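Local atomic coordinates of probable 2-oxoglutarate-dependent dioxygenase At5g05600 (Arabidopsis thaliana, PDB entry 6LSV), a protein that catalyses the iron- and 2-oxoglutarate-dependent hydroxylation of the plant stress hormone jasmonate to 12-hydroxyjasmonate, using molecular oxygen. Residues Trp3-Val8 with Pro22-Lys27; Arg98-Phe101 with Ala107-Thr110. All coordinates share one frame; numbering follows the deposited sequence.

Interaction 1 (Trp3-Val8 with Pro22-Lys27); sequences WPEPIV and PDRYIK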
loop_
_atom_site.group_PDB
_atom_site.type_symbol
_atom_site.label_atom_id
_atom_site.label_comp_id
_atom_site.label_asym_id
_atom_site.label_seq_id
_atom_site.Cartn_x
_atom_site.Cartn_y
_atom_site.Cartn_z
ATOM N N TRP A 3 -7.286 20.379 6.764
ATOM C CA TRP A 3 -8.222 19.359 7.198
ATOM C C TRP A 3 -9.526 19.999 7.677
ATOM O O TRP A 3 -9.521 21.113 8.207
ATOM C CB TRP A 3 -7.611 18.530 8.323
ATOM C CG TRP A 3 -6.247 17.991 8.016
ATOM C CD1 TRP A 3 -5.055 18.435 8.518
ATOM C CD2 TRP A 3 -5.932 16.888 7.157
ATOM N NE1 TRP A 3 -4.020 17.683 8.016
ATOM C CE2 TRP A 3 -4.530 16.728 7.178
ATOM C CE3 TRP A 3 -6.698 16.024 6.369
ATOM C CZ2 TRP A 3 -3.881 15.742 6.441
ATOM C CZ3 TRP A 3 -6.051 15.046 5.637
ATOM C CH2 TRP A 3 -4.656 14.914 5.680
ATOM N N PRO A 4 -10.660 19.313 7.505
ATOM C CA PRO A 4 -11.935 19.879 7.975
ATOM C C PRO A 4 -12.030 20.000 9.486
ATOM O O PRO A 4 -12.928 20.696 9.978
ATOM C CB PRO A 4 -12.979 18.893 7.433
ATOM C CG PRO A 4 -12.232 17.609 7.277
ATOM C CD PRO A 4 -10.845 18.004 6.854
ATOM N N GLU A 5 -11.125 19.368 10.227
ATOM C CA GLU A 5 -11.179 19.305 11.680
ATOM C C GLU A 5 -9.785 18.968 12.186
ATOM O O GLU A 5 -8.965 18.434 11.429
ATOM C CB GLU A 5 -12.196 18.251 12.147
ATOM C CG GLU A 5 -12.175 16.995 11.301
ATOM C CD GLU A 5 -13.286 16.035 11.650
ATOM O OE1 GLU A 5 -14.142 16.389 12.489
ATOM O OE2 GLU A 5 -13.298 14.920 11.089
ATOM N N PRO A 6 -9.477 19.273 13.447
ATOM C CA PRO A 6 -8.137 18.958 13.961
ATOM C C PRO A 6 -7.901 17.457 14.014
ATOM O O PRO A 6 -8.828 16.661 14.188
ATOM C CB PRO A 6 -8.130 19.578 15.365
ATOM C CG PRO A 6 -9.556 19.772 15.721
ATOM C CD PRO A 6 -10.293 19.997 14.436
ATOM N N ILE A 7 -6.637 17.076 13.861
ATOM C CA ILE A 7 -6.252 15.672 13.768
ATOM C C ILE A 7 -6.051 15.111 15.170
ATOM O O ILE A 7 -5.353 15.708 15.997
ATOM C CB ILE A 7 -4.975 15.503 12.928
ATOM C CG1 ILE A 7 -5.308 15.274 11.452
ATOM C CG2 ILE A 7 -4.194 14.309 13.405
ATOM C CD1 ILE A 7 -6.230 16.288 10.860
ATOM N N VAL A 8 -6.658 13.961 15.435
ATOM C CA VAL A 8 -6.410 13.202 16.653
ATOM C C VAL A 8 -5.444 12.078 16.308
ATOM O O VAL A 8 -5.717 11.271 15.410
ATOM C CB VAL A 8 -7.712 12.646 17.244
ATOM C CG1 VAL A 8 -7.404 11.607 18.300
ATOM C CG2 VAL A 8 -8.544 13.767 17.822
ATOM N N PRO A 22 -14.238 5.783 20.844
ATOM C CA PRO A 22 -14.972 6.931 20.299
ATOM C C PRO A 22 -15.729 6.550 19.030
ATOM O O PRO A 22 -15.272 5.728 18.233
ATOM C CB PRO A 22 -13.867 7.953 20.016
ATOM C CG PRO A 22 -12.768 7.587 20.964
ATOM C CD PRO A 22 -12.820 6.093 21.099
ATOM N N ASP A 23 -16.911 7.154 18.856
ATOM C CA ASP A 23 -17.787 6.786 17.746
ATOM C C ASP A 23 -17.151 7.062 16.388
ATOM O O ASP A 23 -17.493 6.384 15.412
ATOM C CB ASP A 23 -19.134 7.516 17.865
ATOM C CG ASP A 23 -20.167 7.026 16.843
ATOM O OD1 ASP A 23 -20.087 7.411 15.655
ATOM O OD2 ASP A 23 -21.055 6.236 17.231
ATOM N N ARG A 24 -16.223 8.022 16.305
ATOM C CA ARG A 24 -15.533 8.275 15.045
ATOM C C ARG A 24 -14.789 7.044 14.539
ATOM O O ARG A 24 -14.529 6.942 13.335
ATOM C CB ARG A 24 -14.547 9.438 15.191
ATOM C CG ARG A 24 -15.167 10.779 15.583
ATOM C CD ARG A 24 -16.095 11.326 14.510
ATOM N NE ARG A 24 -15.457 11.387 13.198
ATOM C CZ ARG A 24 -14.690 12.389 12.780
ATOM N NH1 ARG A 24 -14.458 13.427 13.572
ATOM N NH2 ARG A 24 -14.153 12.353 11.568
ATOM N N TYR A 25 -14.448 6.110 15.428
ATOM C CA TYR A 25 -13.677 4.925 15.074
ATOM C C TYR A 25 -14.514 3.651 15.104
ATOM O O TYR A 25 -13.956 2.554 14.999
ATOM C CB TYR A 25 -12.468 4.791 16.004
ATOM C CG TYR A 25 -11.630 6.049 16.068
ATOM C CD1 TYR A 25 -10.581 6.252 15.178
ATOM C CD2 TYR A 25 -11.897 7.043 17.006
ATOM C CE1 TYR A 25 -9.819 7.402 15.223
ATOM C CE2 TYR A 25 -11.137 8.202 17.058
ATOM C CZ TYR A 25 -10.101 8.375 16.164
ATOM O OH TYR A 25 -9.342 9.519 16.207
ATOM N N ILE A 26 -15.831 3.768 15.238
ATOM C CA ILE A 26 -16.722 2.614 15.191
ATOM C C ILE A 26 -17.242 2.465 13.768
ATOM O O ILE A 26 -17.861 3.386 13.223
ATOM C CB ILE A 26 -17.882 2.756 16.187
ATOM C CG1 ILE A 26 -17.354 3.047 17.592
ATOM C CG2 ILE A 26 -18.744 1.503 16.181
ATOM C CD1 ILE A 26 -18.442 3.330 18.603
ATOM N N LYS A 27 -16.994 1.318 13.171
ATOM C CA LYS A 27 -17.476 1.076 11.823
ATOM C C LYS A 27 -18.898 0.539 11.860
ATOM O O LYS A 27 -19.341 -0.003 12.880
ATOM C CB LYS A 27 -16.556 0.089 11.110
ATOM C CG LYS A 27 -15.087 0.477 11.161
ATOM C CD LYS A 27 -14.854 1.877 10.606
ATOM C CE LYS A 27 -13.386 2.084 10.241
ATOM N NZ LYS A 27 -13.113 3.457 9.731
#

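Interaction 2 (Arg98-Phe101 with Ala107-Thr110); sequences REFF and AKET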
loop_
_atom_site.group_PDB
_atom_site.type_symbol
_atom_site.label_atom_id
_atom_site.label_comp_id
_atom_site.label_asym_id
_atom_site.label_seq_id
_atom_site.Cartn_x
_atom_site.Cartn_y
_atom_site.Cartn_z
ATOM N N ARG A 98 9.350 1.412 13.927
ATOM C CA ARG A 98 8.723 1.129 15.214
ATOM C C ARG A 98 9.256 2.059 16.295
ATOM O O ARG A 98 8.491 2.550 17.134
ATOM C CB ARG A 98 8.947 -0.331 15.608
ATOM C CG ARG A 98 8.201 -0.731 16.871
ATOM C CD ARG A 98 8.743 -2.020 17.474
ATOM N NE ARG A 98 8.795 -3.128 16.520
ATOM C CZ ARG A 98 7.727 -3.768 16.053
ATOM N NH1 ARG A 98 6.509 -3.407 16.442
ATOM N NH2 ARG A 98 7.878 -4.768 15.194
ATOM N N GLU A 99 10.566 2.318 16.284
ATOM C CA GLU A 99 11.153 3.250 17.242
ATOM C C GLU A 99 10.613 4.661 17.036
ATOM O O GLU A 99 10.357 5.384 18.006
ATOM C CB GLU A 99 12.677 3.228 17.118
ATOM C CG GLU A 99 13.402 4.328 17.883
ATOM C CD GLU A 99 13.275 4.184 19.392
ATOM O OE1 GLU A 99 13.998 3.345 19.974
ATOM O OE2 GLU A 99 12.456 4.913 19.996
ATOM N N PHE A 100 10.429 5.065 15.777
ATOM C CA PHE A 100 9.850 6.375 15.496
ATOM C C PHE A 100 8.453 6.497 16.091
ATOM O O PHE A 100 8.112 7.512 16.706
ATOM C CB PHE A 100 9.817 6.618 13.986
ATOM C CG PHE A 100 9.080 7.866 13.589
ATOM C CD1 PHE A 100 9.686 9.109 13.690
ATOM C CD2 PHE A 100 7.779 7.798 13.114
ATOM C CE1 PHE A 100 9.010 10.259 13.328
ATOM C CE2 PHE A 100 7.098 8.944 12.749
ATOM C CZ PHE A 100 7.714 10.176 12.855
ATOM N N PHE A 101 7.630 5.461 15.926
ATOM C CA PHE A 101 6.264 5.514 16.425
ATOM C C PHE A 101 6.169 5.281 17.927
ATOM O O PHE A 101 5.134 5.600 18.521
ATOM C CB PHE A 101 5.395 4.502 15.678
ATOM C CG PHE A 101 5.040 4.931 14.284
ATOM C CD1 PHE A 101 4.155 5.977 14.073
ATOM C CD2 PHE A 101 5.599 4.297 13.183
ATOM C CE1 PHE A 101 3.826 6.382 12.790
ATOM C CE2 PHE A 101 5.274 4.695 11.895
ATOM C CZ PHE A 101 4.386 5.741 11.699
ATOM N N ALA A 107 6.539 14.475 19.736
ATOM C CA ALA A 107 7.847 14.537 19.095
ATOM C C ALA A 107 7.760 14.439 17.576
ATOM O O ALA A 107 8.703 14.848 16.889
ATOM C CB ALA A 107 8.751 13.425 19.635
ATOM N N LYS A 108 6.661 13.905 17.041
ATOM C CA LYS A 108 6.439 13.861 15.602
ATOM C C LYS A 108 5.459 14.921 15.117
ATOM O O LYS A 108 5.288 15.067 13.902
ATOM C CB LYS A 108 5.921 12.479 15.177
ATOM C CG LYS A 108 6.076 11.375 16.211
ATOM C CD LYS A 108 5.222 10.170 15.837
ATOM C CE LYS A 108 5.209 9.113 16.933
ATOM N NZ LYS A 108 4.275 9.430 18.046
ATOM N N GLU A 109 4.819 15.660 16.032
ATOM C CA GLU A 109 3.789 16.620 15.639
ATOM C C GLU A 109 4.324 17.648 14.652
ATOM O O GLU A 109 3.604 18.085 13.748
ATOM C CB GLU A 109 3.222 17.323 16.871
ATOM C CG GLU A 109 1.983 16.670 17.447
ATOM C CD GLU A 109 0.816 16.628 16.472
ATOM O OE1 GLU A 109 0.744 17.504 15.582
ATOM O OE2 GLU A 109 -0.039 15.723 16.602
ATOM N N THR A 110 5.583 18.049 14.808
ATOM C CA THR A 110 6.180 18.992 13.874
ATOM C C THR A 110 6.263 18.444 12.454
ATOM O O THR A 110 6.523 19.218 11.526
ATOM C CB THR A 110 7.574 19.379 14.357
ATOM O OG1 THR A 110 8.118 20.380 13.491
ATOM C CG2 THR A 110 8.464 18.166 14.331
#

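Interaction 1 (Trp3-Val8 with Pro22-Lys27)
The carboxylate of Glu5 lies at the edge of the Arg24 guanidinium, the two side chains coming from opposite directions to form a salt bridge. Its shortest bond runs from Arg24 NH2 to Glu5 OE2, 2.7 Å, with an N-H...O angle of 149°. OE2 is reached on its syn side and stays close to the guanidinium plane. NH1 sits nearly equidistant from both carboxylate oxygens, 3.1 Å from Glu5 OE2 and 3.2 Å from Glu5 OE1, and both of these bonds are weak. The two planes are 26° apart, and OE2 takes bonds from both NH1 and NH2, while OE1 is met by NH1 alone. Beyond CG the chain of Glu5 is extended (chi2 -173°), which carries the carboxylate well away from its backbone and helps to span the 12.3 Å between Glu5 CA and Arg24 CA. Outside the pair, Arg124 adds a second salt bridge to OE2, while NH2 also donates to the backbone oxygen of Ala131, so both ends of the main bond are shared. Alongside, Val8 CG1 touches Tyr25 OH at 3.5 Å, a small van der Waals contact; the Tyr25 ring meets Trp135 edge-to-face. The arrangement is a carboxylate–guanidinium salt bridge, joining the loops that flank helix 10-15 in the N-terminal part of this oxygenase.

Interaction 2 (Arg98-Phe101 with Ala107-Thr110)
Where helix 87-102 nears its C-terminal end, the chain turns back and lays the aliphatic part of a lysine against the last helical turn, within the N-terminal region of this iron/ascorbate-dependent oxidoreductase. Lys108 CB lies 3.7 Å from Phe100 CZ, and farther along the chain CD comes within 3.8 Å of Phe100 CE2, so the methylenes run past the outer end of the ring at an oblique angle. With CG anti to the backbone N (chi1 173°), the Phe100 ring extends from the helix to meet them. The lysine then reaches the helix backbone: CE is 3.3 Å from Phe100 O and 3.8 Å from Phe101 CA. A bend at the last torsion (chi4 80°) turns the ammonium group out of the line of the chain, which is extended from CA to CE. No hydrogen bond links the two segments; NZ instead donates to Met103 O, just beyond the helix, and to Gln11 OE1, which gives the charged end of this buried residue polar partners. Phe100 CD2 stands 3.9 Å above the centre of the Phe101 ring, joining the two aromatic side chains in one cluster. Around it, Pro155 and Pro158 touch Phe100, whose ring also meets that of Tyr139 on strand 137-144 nearly at right angles, while Phe101 packs against Tyr211 on strand 204-212, setting the helix end against the main sheet.

In the fold
Interactions 1 and 2 show how one N-terminal region can be tied together by unlike means, a salt bridge in one and hydrocarbon packing in the other. They follow one another along the chain; their centres are about 20 Å apart and their nearest atoms about 5 Å, without touching. Helix 10-15 connects them: it separates 3-8 from 22-27, and its Gln11 receives a bond from Lys108. Neither contact reaches the ligands, but interaction 2 lies nearer to the 2-oxoglutarate-binding residues: the side chain of Phe101 is about 7 Å from that of Asn210, whereas that of Tyr25 stays about 11 Å from that of Tyr212. The Phe101 side chain is about 11 Å from both bound jasmonate and bound 2-oxoglutarate.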